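Local coordinates for gamma-glutamyl phosphate reductase (Saccharomyces cerevisiae, PDB 1VLU), which catalyses the NADPH-dependent reduction of L-gamma-glutamyl phosphate to glutamate gamma-semialdehyde and phosphate, the second step in making proline from glutamate, at residues E287-L292 against L346-V351; D212-R217 against R224-T229; I149-A154 against V425-L430; I241-L246 against N362-R367. One frame throughout, in Å; residues are numbered along the deposited sequence.

Interaction 1. Residues E287-L292 against L346-V351; sequences EVLENL and LAAKFV
Leu289 and Leu292, one turn of helix apart, meet Ala348 and Leu346 where helix 285-296 packs on strand 347-350. The helix is the middle of a beta-alpha-beta crossover: it links strand 274-278 to strand 301-302, two members of one parallel sheet, and 347-350 is the strand lying between them.

All the direct contact is apolar. Leu292 and Leu346 reach for each other by their ends, and their side chains cross obliquely. The side chain of Leu289 starts out across the contact, but its tip turns in and CD2 stands 4.2 Å from CB of Ala348. With CG beside the backbone N (chi1 -60°) and the chain then extended, a branched leucine spans a gap that leaves the CA atoms of Leu289 and Ala348 8.6 Å apart. Alanine suits the strand position because its lone methyl leaves room for that leucine, which also rests on Leu276, Ile278 and Ile300.

The backbone polar groups bond within the helix or to adjoining strands, not across this contact. Ala347 pairs with Glu274 and Leu276 of one adjoining strand, and Ala348 with His301 of the other, while Leu292 N bonds to Val288 O inside the helix. The closest approach is between two methyls, Leu292 CD1 and Leu346 CD2, at 3.8 Å.

Interaction 2. Residues D212-R217 against R224-T229; sequences DLVVPR and RKIKDT
Ile226 is the hub of this contact, touching Val214 with one branch and Pro216 with the other. The setting is a beta-alpha unit: strand 213-217, a short turn, and then helix 220-228, whose last turns lie beside the strand they have just left. Val214 and Pro216 are two residues apart, so in the extended strand both present their side chains to the helix, whereas Val215 between them points away.

Ile226 has the largest share of the buried surface, and its beta-branched shape explains how it serves two neighbours. A chi1 of -72° sets CG1 beside the backbone N and CG2 anti to it, which turns the short arm to Val214 and the long arm to Pro216. CG2, the short arm, comes to 3.9 Å from CG1 of Val214. The long arm runs through CG1 to CD1, which rests 3.8 Å from CB of Pro216.

Val214 suits a strand facing a helix, being compact and apolar; its other neighbours include Ile133 and Ile232. Pro216 offers the carbons of a rigid ring and also meets Val234.

At the start of this helical segment the polar groups turn to other parts of the chain: Arg224 forms a salt bridge with Asp345 and hydrogen bonds to Glu274 O and Thr275 OG1. Further on, Thr229 N bonds back to Ile226 O at 3.0 Å. The hydroxyl of the same threonine also reaches into the preceding turn: OG1 donates to Lys225 O over 2.6 Å, approaching 29° out of the carbonyl plane.

Interaction 3. Residues I149-A154 against V425-L430; sequences IKSGNA and VGLDGL
A mixed contact, part apolar and part hydrogen-bonded, joins the C-terminal end of helix 139-151 to the loop that leads into strand 431-439. Ser151 and Asn153 face Leu427 and Leu430, residues from distant parts of the chain. Leu427 sets out across the contact rather than straight at it, and its extended side chain then brings CD2 to 3.7 Å from CB of Ser151. A long branched chain suits this place, since it reaches the helix end and also packs on Leu101, Leu147 and Pro104. Leu430 lays its apolar chain on Leu147, with CB 4.1 Å from Ser151 OG, while its carbonyl serves Asn153.

The helix belongs to a beta-alpha-beta crossover between the parallel strands 118-134 and 154-158, the arrangement of a Rossmann-like sheet. It stops in a Schellman motif at Gly152, whose positive phi (82°) is easy for glycine. That turn carries the chain towards strand 154-158 and places Asn153 against the loop.

Asn153 suits this junction because its amide both donates and accepts. Its ND2 gives a fairly straight bond to Leu430 O, 3.0 Å long with an N-H...O angle of 162°; the acceptor lies in the amide plane, although the nitrogen is tilted from the plane of the carbonyl. A more bent bond runs from ND2 to Ser151 OG at 2.8 Å. OD1 accepts from Gly128 N of strand 118-134, so partners on both amide atoms fix the way the group is flipped. Ser151 OG, placed between its backbone N and carbonyl carbon (chi1 66°), is also hydrogen-bonded to Leu147 O, one turn back in the helix.

Interaction 4. Residues I241-L246 against N362-R367; sequences ICSIYL and NTHSSR
The tight part of this contact is Ile241 laid over the imidazole of His364. CB of Ile241 sits 4.0 Å from the ring centroid, almost on the ring normal, in a CH-pi contact. The two side chains meet at about a right angle. From CB over the centre of the face, CG2 lies above CE1 and NE2, and the CG1 arm carries CD1 past the rim to 3.6 Å from ND1 of His364. Isoleucine suits a flat partner here because its branch at CB sets carbons both over the ring and beside it. Thr363 OG1 lies over the opposite face, and Asp228 OD2 accepts a hydrogen bond at ND1, which, with a water at NE2, helps to fix the ring's rotation.

The other part is looser and filled by water. Ser243 OG remains 4.1 Å from His364 NE2, and that water closes the gap: it donates to OG at 2.7 Å and lies 2.6 Å from NE2, at the ring edge and in its plane. Serine suits this position, its short side chain ending in a hydroxyl that accepts from the water. A second water accepts from Ile241 N and donates to Ser365 O, joining the two backbones.

At the start of the loop, Asn362 O accepts a hydrogen bond from Arg24 of the second subunit. Strand 242-246 runs between strands 274-278 and 369-373 of the parallel sheet, and the loop 362-367 connects helix 354-361 to strand 369-373.

Interactions 1 and 4 share the six-stranded parallel sheet and lie about 15 Å apart between centres, on the same side of the chain's centre. Interaction 3 is on the opposite side, about 38 and 31 Å from them, beside the mixed sheet that also contains strand 213-217 of interaction 2. Interaction 2 therefore stands between the two sheets: its strand belongs to one, while its helix reaches the other, touching interaction 4. Along the chain, interaction 3 closes a loop that holds all the others; interaction 2 comes first within it, followed by interaction 4 with interaction 1 nested inside. This two-sheet plan is consistent with the aldehyde dehydrogenase fold, with its separate cofactor-binding and catalytic domains.

Interaction 1. Residues E287-L292 against L346-V351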
loop_
_atom_site.group_PDB
_atom_site.type_symbol
_atom_site.label_atom_id
_atom_site.label_comp_id
_atom_site.label_asym_id
_atom_site.label_seq_id
_atom_site.Cartn_x
_atom_site.Cartn_y
_atom_site.Cartn_z
ATOM N N GLU A 287 -10.556 -35.754 14.544
ATOM C CA GLU A 287 -10.265 -35.684 15.975
ATOM C C GLU A 287 -9.636 -34.352 16.344
ATOM O O GLU A 287 -9.700 -33.922 17.496
ATOM C CB GLU A 287 -9.361 -36.829 16.413
ATOM C CG GLU A 287 -10.073 -38.176 16.525
ATOM C CD GLU A 287 -9.214 -39.245 17.200
ATOM O OE1 GLU A 287 -8.189 -38.891 17.831
ATOM O OE2 GLU A 287 -9.566 -40.445 17.105
ATOM N N VAL A 288 -9.027 -33.717 15.346
ATOM C CA VAL A 288 -8.411 -32.400 15.475
ATOM C C VAL A 288 -9.483 -31.313 15.576
ATOM O O VAL A 288 -9.410 -30.460 16.466
ATOM C CB VAL A 288 -7.414 -32.138 14.308
ATOM C CG1 VAL A 288 -7.008 -30.678 14.232
ATOM C CG2 VAL A 288 -6.183 -33.011 14.475
ATOM N N LEU A 289 -10.474 -31.354 14.680
ATOM C CA LEU A 289 -11.621 -30.435 14.734
ATOM C C LEU A 289 -12.476 -30.661 15.982
ATOM O O LEU A 289 -12.891 -29.704 16.635
ATOM C CB LEU A 289 -12.499 -30.540 13.485
ATOM C CG LEU A 289 -11.924 -30.255 12.100
ATOM C CD1 LEU A 289 -13.033 -30.293 11.052
ATOM C CD2 LEU A 289 -11.202 -28.908 12.067
ATOM N N GLU A 290 -12.732 -31.916 16.323
ATOM C CA GLU A 290 -13.526 -32.202 17.516
ATOM C C GLU A 290 -12.757 -31.807 18.769
ATOM O O GLU A 290 -13.355 -31.387 19.744
ATOM C CB GLU A 290 -14.025 -33.658 17.558
ATOM C CG GLU A 290 -13.038 -34.670 18.115
ATOM C CD GLU A 290 -13.451 -36.118 17.871
ATOM O OE1 GLU A 290 -14.372 -36.358 17.046
ATOM O OE2 GLU A 290 -12.851 -37.021 18.512
ATOM N N ASN A 291 -11.434 -31.909 18.727
ATOM C CA ASN A 291 -10.596 -31.445 19.834
ATOM C C ASN A 291 -10.634 -29.915 19.983
ATOM O O ASN A 291 -10.547 -29.395 21.087
ATOM C CB ASN A 291 -9.161 -31.955 19.667
ATOM C CG ASN A 291 -8.191 -31.339 20.661
ATOM O OD1 ASN A 291 -8.238 -31.621 21.861
ATOM N ND2 ASN A 291 -7.292 -30.505 20.158
ATOM N N LEU A 292 -10.769 -29.197 18.872
ATOM C CA LEU A 292 -10.874 -27.741 18.916
ATOM C C LEU A 292 -12.211 -27.299 19.487
ATOM O O LEU A 292 -12.278 -26.333 20.249
ATOM C CB LEU A 292 -10.693 -27.143 17.522
ATOM C CG LEU A 292 -9.262 -26.885 17.055
ATOM C CD1 LEU A 292 -9.213 -26.907 15.540
ATOM C CD2 LEU A 292 -8.761 -25.556 17.597
ATOM N N LEU A 346 -11.301 -19.012 12.931
ATOM C CA LEU A 346 -11.102 -20.418 12.524
ATOM C C LEU A 346 -12.027 -20.947 11.442
ATOM O O LEU A 346 -13.128 -21.392 11.726
ATOM C CB LEU A 346 -11.061 -21.399 13.709
ATOM C CG LEU A 346 -10.147 -22.586 13.383
ATOM C CD1 LEU A 346 -8.774 -22.401 14.002
ATOM C CD2 LEU A 346 -10.731 -23.875 13.838
ATOM N N ALA A 347 -11.556 -20.896 10.196
ATOM C CA ALA A 347 -12.181 -21.612 9.080
ATOM C C ALA A 347 -11.466 -22.952 8.882
ATOM O O ALA A 347 -10.316 -23.122 9.307
ATOM C CB ALA A 347 -12.118 -20.780 7.808
ATOM N N ALA A 348 -12.148 -23.903 8.247
ATOM C CA ALA A 348 -11.538 -25.184 7.901
ATOM C C ALA A 348 -11.956 -25.642 6.511
ATOM O O ALA A 348 -13.136 -25.622 6.169
ATOM C CB ALA A 348 -11.888 -26.231 8.929
ATOM N N LYS A 349 -10.981 -26.041 5.703
ATOM C CA LYS A 349 -11.265 -26.602 4.384
ATOM C C LYS A 349 -10.239 -27.655 3.979
ATOM O O LYS A 349 -9.170 -27.747 4.592
ATOM C CB LYS A 349 -11.362 -25.494 3.335
ATOM C CG LYS A 349 -10.120 -24.666 3.156
ATOM C CD LYS A 349 -10.437 -23.324 2.514
ATOM C CE LYS A 349 -11.043 -22.380 3.532
ATOM N NZ LYS A 349 -11.243 -21.016 2.976
ATOM N N PHE A 350 -10.570 -28.450 2.959
ATOM C CA PHE A 350 -9.649 -29.480 2.471
ATOM C C PHE A 350 -8.526 -28.914 1.600
ATOM O O PHE A 350 -8.691 -27.900 0.925
ATOM C CB PHE A 350 -10.384 -30.595 1.706
ATOM C CG PHE A 350 -11.187 -31.536 2.584
ATOM C CD1 PHE A 350 -10.627 -32.118 3.727
ATOM C CD2 PHE A 350 -12.498 -31.872 2.241
ATOM C CE1 PHE A 350 -11.367 -32.995 4.527
ATOM C CE2 PHE A 350 -13.247 -32.752 3.035
ATOM C CZ PHE A 350 -12.677 -33.316 4.178
ATOM N N VAL A 351 -7.380 -29.584 1.635
ATOM C CA VAL A 351 -6.282 -29.320 0.725
ATOM C C VAL A 351 -5.603 -30.654 0.489
ATOM O O VAL A 351 -5.130 -31.287 1.429
ATOM C CB VAL A 351 -5.286 -28.331 1.325
#

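Interaction 2. Residues D212-R217 against R224-T229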
loop_
_atom_site.group_PDB
_atom_site.type_symbol
_atom_site.label_atom_id
_atom_site.label_comp_id
_atom_site.label_asym_id
_atom_site.label_seq_id
_atom_site.Cartn_x
_atom_site.Cartn_y
_atom_site.Cartn_z
ATOM N N ASP A 212 -7.615 5.711 3.002
ATOM C CA ASP A 212 -6.693 5.444 4.093
ATOM C C ASP A 212 -7.108 4.349 5.069
ATOM O O ASP A 212 -6.255 3.786 5.750
ATOM C CB ASP A 212 -6.418 6.751 4.861
ATOM C CG ASP A 212 -5.994 7.883 3.937
ATOM O OD1 ASP A 212 -4.828 7.842 3.469
ATOM O OD2 ASP A 212 -6.825 8.784 3.639
ATOM N N LEU A 213 -8.398 4.058 5.177
ATOM C CA LEU A 213 -8.855 3.067 6.137
ATOM C C LEU A 213 -10.153 2.459 5.696
ATOM O O LEU A 213 -11.036 3.173 5.245
ATOM C CB LEU A 213 -9.052 3.702 7.519
ATOM C CG LEU A 213 -9.242 2.797 8.742
ATOM C CD1 LEU A 213 -8.014 1.916 8.999
ATOM C CD2 LEU A 213 -9.531 3.637 9.986
ATOM N N VAL A 214 -10.272 1.144 5.851
ATOM C CA VAL A 214 -11.521 0.448 5.645
ATOM C C VAL A 214 -12.107 0.112 6.983
ATOM O O VAL A 214 -11.420 -0.462 7.831
ATOM C CB VAL A 214 -11.361 -0.900 4.896
ATOM C CG1 VAL A 214 -12.738 -1.470 4.592
ATOM C CG2 VAL A 214 -10.574 -0.730 3.633
ATOM N N VAL A 215 -13.384 0.446 7.168
ATOM C CA VAL A 215 -14.083 0.103 8.403
ATOM C C VAL A 215 -15.156 -0.947 8.076
ATOM O O VAL A 215 -16.163 -0.635 7.438
ATOM C CB VAL A 215 -14.658 1.365 9.081
ATOM C CG1 VAL A 215 -15.289 1.018 10.383
ATOM C CG2 VAL A 215 -13.550 2.422 9.279
ATOM N N PRO A 216 -14.902 -2.222 8.424
ATOM C CA PRO A 216 -15.925 -3.238 8.160
ATOM C C PRO A 216 -16.935 -3.344 9.295
ATOM O O PRO A 216 -16.555 -3.401 10.458
ATOM C CB PRO A 216 -15.109 -4.526 8.021
ATOM C CG PRO A 216 -13.927 -4.305 8.936
ATOM C CD PRO A 216 -13.682 -2.808 9.014
ATOM N N ARG A 217 -18.217 -3.342 8.950
ATOM C CA ARG A 217 -19.283 -3.497 9.936
ATOM C C ARG A 217 -20.207 -4.669 9.535
ATOM O O ARG A 217 -21.292 -4.471 8.983
ATOM C CB ARG A 217 -20.058 -2.182 10.107
ATOM C CG ARG A 217 -19.254 -0.986 10.612
ATOM C CD ARG A 217 -18.991 -1.028 12.121
ATOM N NE ARG A 217 -20.224 -1.074 12.899
ATOM C CZ ARG A 217 -20.695 -2.154 13.532
ATOM N NH1 ARG A 217 -20.031 -3.310 13.503
ATOM N NH2 ARG A 217 -21.838 -2.079 14.204
ATOM N N ARG A 224 -12.802 -11.196 6.058
ATOM C CA ARG A 224 -11.913 -12.062 5.271
ATOM C C ARG A 224 -11.887 -11.707 3.805
ATOM O O ARG A 224 -10.833 -11.685 3.186
ATOM C CB ARG A 224 -12.332 -13.522 5.401
ATOM C CG ARG A 224 -11.875 -14.168 6.663
ATOM C CD ARG A 224 -12.496 -15.542 6.825
ATOM N NE ARG A 224 -12.019 -16.129 8.071
ATOM C CZ ARG A 224 -11.025 -17.002 8.162
ATOM N NH1 ARG A 224 -10.402 -17.442 7.070
ATOM N NH2 ARG A 224 -10.666 -17.443 9.359
ATOM N N LYS A 225 -13.058 -11.441 3.250
ATOM C CA LYS A 225 -13.173 -11.054 1.847
ATOM C C LYS A 225 -12.468 -9.722 1.603
ATOM O O LYS A 225 -11.691 -9.603 0.655
ATOM C CB LYS A 225 -14.645 -10.998 1.418
ATOM C CG LYS A 225 -14.858 -11.058 -0.091
ATOM N N ILE A 226 -12.752 -8.732 2.457
ATOM C CA ILE A 226 -12.126 -7.411 2.382
ATOM C C ILE A 226 -10.610 -7.524 2.516
ATOM O O ILE A 226 -9.884 -6.982 1.703
ATOM C CB ILE A 226 -12.700 -6.424 3.457
ATOM C CG1 ILE A 226 -14.127 -5.996 3.099
ATOM C CG2 ILE A 226 -11.797 -5.169 3.626
ATOM C CD1 ILE A 226 -14.943 -5.503 4.303
ATOM N N LYS A 227 -10.132 -8.226 3.537
ATOM C CA LYS A 227 -8.698 -8.419 3.714
ATOM C C LYS A 227 -7.993 -8.975 2.479
ATOM O O LYS A 227 -6.909 -8.524 2.138
ATOM C CB LYS A 227 -8.417 -9.289 4.942
ATOM C CG LYS A 227 -7.752 -8.539 6.070
ATOM C CD LYS A 227 -6.309 -8.255 5.659
ATOM C CE LYS A 227 -5.615 -7.276 6.550
ATOM N NZ LYS A 227 -4.409 -6.816 5.820
ATOM N N ASP A 228 -8.619 -9.921 1.784
ATOM C CA ASP A 228 -8.001 -10.526 0.604
ATOM C C ASP A 228 -8.108 -9.706 -0.686
ATOM O O ASP A 228 -7.466 -10.031 -1.692
ATOM C CB ASP A 228 -8.524 -11.950 0.380
ATOM C CG ASP A 228 -7.729 -12.996 1.149
ATOM O OD1 ASP A 228 -6.789 -12.632 1.894
ATOM O OD2 ASP A 228 -8.046 -14.192 1.003
ATOM N N THR A 229 -8.885 -8.632 -0.657
ATOM C CA THR A 229 -9.112 -7.847 -1.865
ATOM C C THR A 229 -8.620 -6.414 -1.748
ATOM O O THR A 229 -9.030 -5.546 -2.535
ATOM C CB THR A 229 -10.604 -7.822 -2.246
ATOM O OG1 THR A 229 -11.222 -9.046 -1.850
ATOM C CG2 THR A 229 -10.771 -7.644 -3.759
#

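Interaction 3. Residues I149-A154 against V425-L430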
loop_
_atom_site.group_PDB
_atom_site.type_symbol
_atom_site.label_atom_id
_atom_site.label_comp_id
_atom_site.label_asym_id
_atom_site.label_seq_id
_atom_site.Cartn_x
_atom_site.Cartn_y
_atom_site.Cartn_z
ATOM N N ILE A 149 -17.690 13.183 10.107
ATOM C CA ILE A 149 -17.713 14.622 9.980
ATOM C C ILE A 149 -17.086 15.229 11.229
ATOM O O ILE A 149 -16.252 16.105 11.122
ATOM C CB ILE A 149 -19.144 15.136 9.733
ATOM C CG1 ILE A 149 -19.570 14.797 8.301
ATOM C CG2 ILE A 149 -19.257 16.653 10.043
ATOM C CD1 ILE A 149 -21.062 14.500 8.171
ATOM N N LYS A 150 -17.454 14.714 12.397
ATOM C CA LYS A 150 -16.886 15.155 13.665
ATOM C C LYS A 150 -15.355 15.054 13.718
ATOM O O LYS A 150 -14.672 15.965 14.204
ATOM C CB LYS A 150 -17.513 14.360 14.813
ATOM C CG LYS A 150 -17.196 14.865 16.218
ATOM C CD LYS A 150 -17.561 16.320 16.408
ATOM C CE LYS A 150 -17.437 16.705 17.878
ATOM N NZ LYS A 150 -17.708 18.152 18.008
ATOM N N SER A 151 -14.814 13.949 13.228
ATOM C CA SER A 151 -13.381 13.747 13.255
ATOM C C SER A 151 -12.629 14.313 12.054
ATOM O O SER A 151 -11.417 14.197 11.985
ATOM C CB SER A 151 -13.052 12.271 13.483
ATOM O OG SER A 151 -13.458 11.469 12.412
ATOM N N GLY A 152 -13.334 14.940 11.117
ATOM C CA GLY A 152 -12.701 15.603 9.966
ATOM C C GLY A 152 -12.329 14.675 8.819
ATOM O O GLY A 152 -11.541 15.051 7.943
ATOM N N ASN A 153 -12.905 13.465 8.816
ATOM C CA ASN A 153 -12.680 12.472 7.765
ATOM C C ASN A 153 -13.808 12.471 6.762
ATOM O O ASN A 153 -14.957 12.599 7.137
ATOM C CB ASN A 153 -12.638 11.047 8.334
ATOM C CG ASN A 153 -11.458 10.794 9.191
ATOM O OD1 ASN A 153 -10.339 10.747 8.711
ATOM N ND2 ASN A 153 -11.697 10.585 10.478
ATOM N N ALA A 154 -13.479 12.286 5.491
ATOM C CA ALA A 154 -14.493 12.022 4.501
ATOM C C ALA A 154 -14.779 10.530 4.555
ATOM O O ALA A 154 -13.894 9.742 4.914
ATOM C CB ALA A 154 -14.033 12.455 3.119
ATOM N N VAL A 425 -18.292 1.039 16.764
ATOM C CA VAL A 425 -17.153 1.879 16.361
ATOM C C VAL A 425 -17.205 3.240 17.077
ATOM O O VAL A 425 -18.277 3.843 17.198
ATOM C CB VAL A 425 -17.056 2.021 14.789
ATOM C CG1 VAL A 425 -16.184 3.208 14.362
ATOM C CG2 VAL A 425 -16.526 0.729 14.156
ATOM N N GLY A 426 -16.055 3.687 17.585
ATOM C CA GLY A 426 -15.923 5.004 18.218
ATOM C C GLY A 426 -14.919 5.868 17.470
ATOM O O GLY A 426 -14.465 5.491 16.392
ATOM N N LEU A 427 -14.562 7.022 18.035
ATOM C CA LEU A 427 -13.566 7.912 17.421
ATOM C C LEU A 427 -12.158 7.324 17.447
ATOM O O LEU A 427 -11.245 7.872 16.847
ATOM C CB LEU A 427 -13.539 9.275 18.117
ATOM C CG LEU A 427 -14.652 10.301 17.901
ATOM C CD1 LEU A 427 -14.486 11.440 18.899
ATOM C CD2 LEU A 427 -14.684 10.833 16.471
ATOM N N ASP A 428 -12.011 6.196 18.136
ATOM C CA ASP A 428 -10.711 5.589 18.439
ATOM C C ASP A 428 -9.760 5.569 17.243
ATOM O O ASP A 428 -8.752 6.297 17.221
ATOM C CB ASP A 428 -10.884 4.155 18.996
ATOM C CG ASP A 428 -11.972 4.054 20.071
ATOM O OD1 ASP A 428 -13.179 3.996 19.714
ATOM O OD2 ASP A 428 -11.611 4.004 21.271
ATOM N N GLY A 429 -10.094 4.739 16.259
ATOM C CA GLY A 429 -9.176 4.445 15.172
ATOM C C GLY A 429 -9.390 5.328 13.964
ATOM O O GLY A 429 -8.913 5.017 12.879
ATOM N N LEU A 430 -10.086 6.441 14.169
ATOM C CA LEU A 430 -10.410 7.374 13.097
ATOM C C LEU A 430 -9.548 8.647 13.113
ATOM O O LEU A 430 -9.550 9.405 12.142
ATOM C CB LEU A 430 -11.910 7.721 13.109
ATOM C CG LEU A 430 -12.992 6.628 13.165
ATOM C CD1 LEU A 430 -14.368 7.203 12.819
ATOM C CD2 LEU A 430 -12.706 5.459 12.261
#

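Interaction 4. Residues I241-L246 against N362-R367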
loop_
_atom_site.group_PDB
_atom_site.type_symbol
_atom_site.label_atom_id
_atom_site.label_comp_id
_atom_site.label_asym_id
_atom_site.label_seq_id
_atom_site.Cartn_x
_atom_site.Cartn_y
_atom_site.Cartn_z
ATOM N N ILE A 241 -5.001 -13.427 6.756
ATOM C CA ILE A 241 -5.401 -14.767 7.160
ATOM C C ILE A 241 -4.186 -15.691 7.283
ATOM O O ILE A 241 -3.397 -15.815 6.334
ATOM C CB ILE A 241 -6.423 -15.367 6.170
ATOM C CG1 ILE A 241 -7.658 -14.453 6.042
ATOM C CG2 ILE A 241 -6.797 -16.803 6.583
ATOM C CD1 ILE A 241 -8.440 -14.660 4.763
ATOM N N CYS A 242 -4.061 -16.327 8.456
ATOM C CA CYS A 242 -3.006 -17.292 8.757
ATOM C C CYS A 242 -3.489 -18.729 8.637
ATOM O O CYS A 242 -4.503 -19.094 9.205
ATOM C CB CYS A 242 -2.471 -17.061 10.159
ATOM S SG CYS A 242 -1.784 -15.394 10.346
ATOM N N SER A 243 -2.741 -19.546 7.904
ATOM C CA SER A 243 -3.141 -20.908 7.601
ATOM C C SER A 243 -2.264 -21.955 8.291
ATOM O O SER A 243 -1.076 -21.771 8.449
ATOM C CB SER A 243 -3.148 -21.143 6.093
ATOM O OG SER A 243 -4.019 -20.235 5.439
ATOM N N ILE A 244 -2.885 -23.045 8.717
ATOM C CA ILE A 244 -2.153 -24.215 9.163
ATOM C C ILE A 244 -2.513 -25.351 8.212
ATOM O O ILE A 244 -3.683 -25.700 8.071
ATOM C CB ILE A 244 -2.472 -24.593 10.626
ATOM C CG1 ILE A 244 -2.295 -23.369 11.547
ATOM C CG2 ILE A 244 -1.583 -25.752 11.087
ATOM C CD1 ILE A 244 -2.945 -23.520 12.934
ATOM N N TYR A 245 -1.503 -25.877 7.525
ATOM C CA TYR A 245 -1.695 -27.051 6.698
ATOM C C TYR A 245 -1.338 -28.328 7.448
ATOM O O TYR A 245 -0.196 -28.530 7.852
ATOM C CB TYR A 245 -0.905 -26.937 5.401
ATOM C CG TYR A 245 -0.933 -28.196 4.552
ATOM C CD1 TYR A 245 -2.143 -28.776 4.154
ATOM C CD2 TYR A 245 0.250 -28.795 4.131
ATOM C CE1 TYR A 245 -2.168 -29.913 3.373
ATOM C CE2 TYR A 245 0.235 -29.919 3.347
ATOM C CZ TYR A 245 -0.977 -30.483 2.972
ATOM O OH TYR A 245 -0.982 -31.616 2.178
ATOM N N LEU A 246 -2.344 -29.177 7.629
ATOM C CA LEU A 246 -2.198 -30.483 8.253
ATOM C C LEU A 246 -2.062 -31.539 7.165
ATOM O O LEU A 246 -3.041 -31.988 6.584
ATOM C CB LEU A 246 -3.409 -30.779 9.136
ATOM C CG LEU A 246 -3.752 -29.740 10.200
ATOM C CD1 LEU A 246 -4.890 -30.235 11.067
ATOM C CD2 LEU A 246 -2.539 -29.444 11.060
ATOM N N ASN A 362 -1.128 -18.630 -1.014
ATOM C CA ASN A 362 -0.643 -17.571 -1.881
ATOM C C ASN A 362 -1.725 -16.657 -2.463
ATOM O O ASN A 362 -1.401 -15.727 -3.186
ATOM C CB ASN A 362 0.235 -18.177 -2.977
ATOM C CG ASN A 362 1.577 -18.614 -2.454
ATOM O OD1 ASN A 362 1.881 -18.435 -1.273
ATOM N ND2 ASN A 362 2.398 -19.177 -3.322
ATOM N N THR A 363 -2.999 -16.920 -2.151
ATOM C CA THR A 363 -4.107 -16.037 -2.551
ATOM C C THR A 363 -4.429 -14.993 -1.473
ATOM O O THR A 363 -5.244 -14.092 -1.700
ATOM C CB THR A 363 -5.396 -16.811 -2.860
ATOM O OG1 THR A 363 -5.867 -17.441 -1.670
ATOM C CG2 THR A 363 -5.182 -17.863 -3.949
ATOM N N HIS A 364 -3.797 -15.115 -0.305
ATOM C CA HIS A 364 -4.014 -14.162 0.776
ATOM C C HIS A 364 -3.122 -12.938 0.671
ATOM O O HIS A 364 -1.917 -13.039 0.416
ATOM C CB HIS A 364 -3.888 -14.821 2.149
ATOM C CG HIS A 364 -4.840 -15.951 2.347
ATOM N ND1 HIS A 364 -6.206 -15.797 2.237
ATOM C CD2 HIS A 364 -4.629 -17.262 2.605
ATOM C CE1 HIS A 364 -6.796 -16.962 2.430
ATOM N NE2 HIS A 364 -5.860 -17.868 2.651
ATOM N N SER A 365 -3.755 -11.782 0.861
ATOM C CA SER A 365 -3.091 -10.497 0.964
ATOM C C SER A 365 -2.095 -10.567 2.109
ATOM O O SER A 365 -2.418 -11.074 3.197
ATOM C CB SER A 365 -4.123 -9.410 1.240
ATOM O OG SER A 365 -3.986 -8.336 0.330
ATOM N N SER A 366 -0.896 -10.038 1.861
ATOM C CA SER A 366 0.276 -10.293 2.707
ATOM C C SER A 366 0.210 -9.719 4.130
ATOM O O SER A 366 -0.737 -9.009 4.499
ATOM C CB SER A 366 1.571 -9.870 1.991
ATOM O OG SER A 366 1.753 -8.460 2.021
ATOM N N ARG A 367 1.260 -10.028 4.893
ATOM C CA ARG A 367 1.318 -9.903 6.355
ATOM C C ARG A 367 0.547 -11.057 6.997
ATOM O O ARG A 367 -0.411 -10.846 7.746
ATOM C CB ARG A 367 0.829 -8.537 6.861
HETATM O O HOH W 1 -5.205 -12.218 4.059
HETATM O O HOH W 2 -5.322 -20.328 3.118
#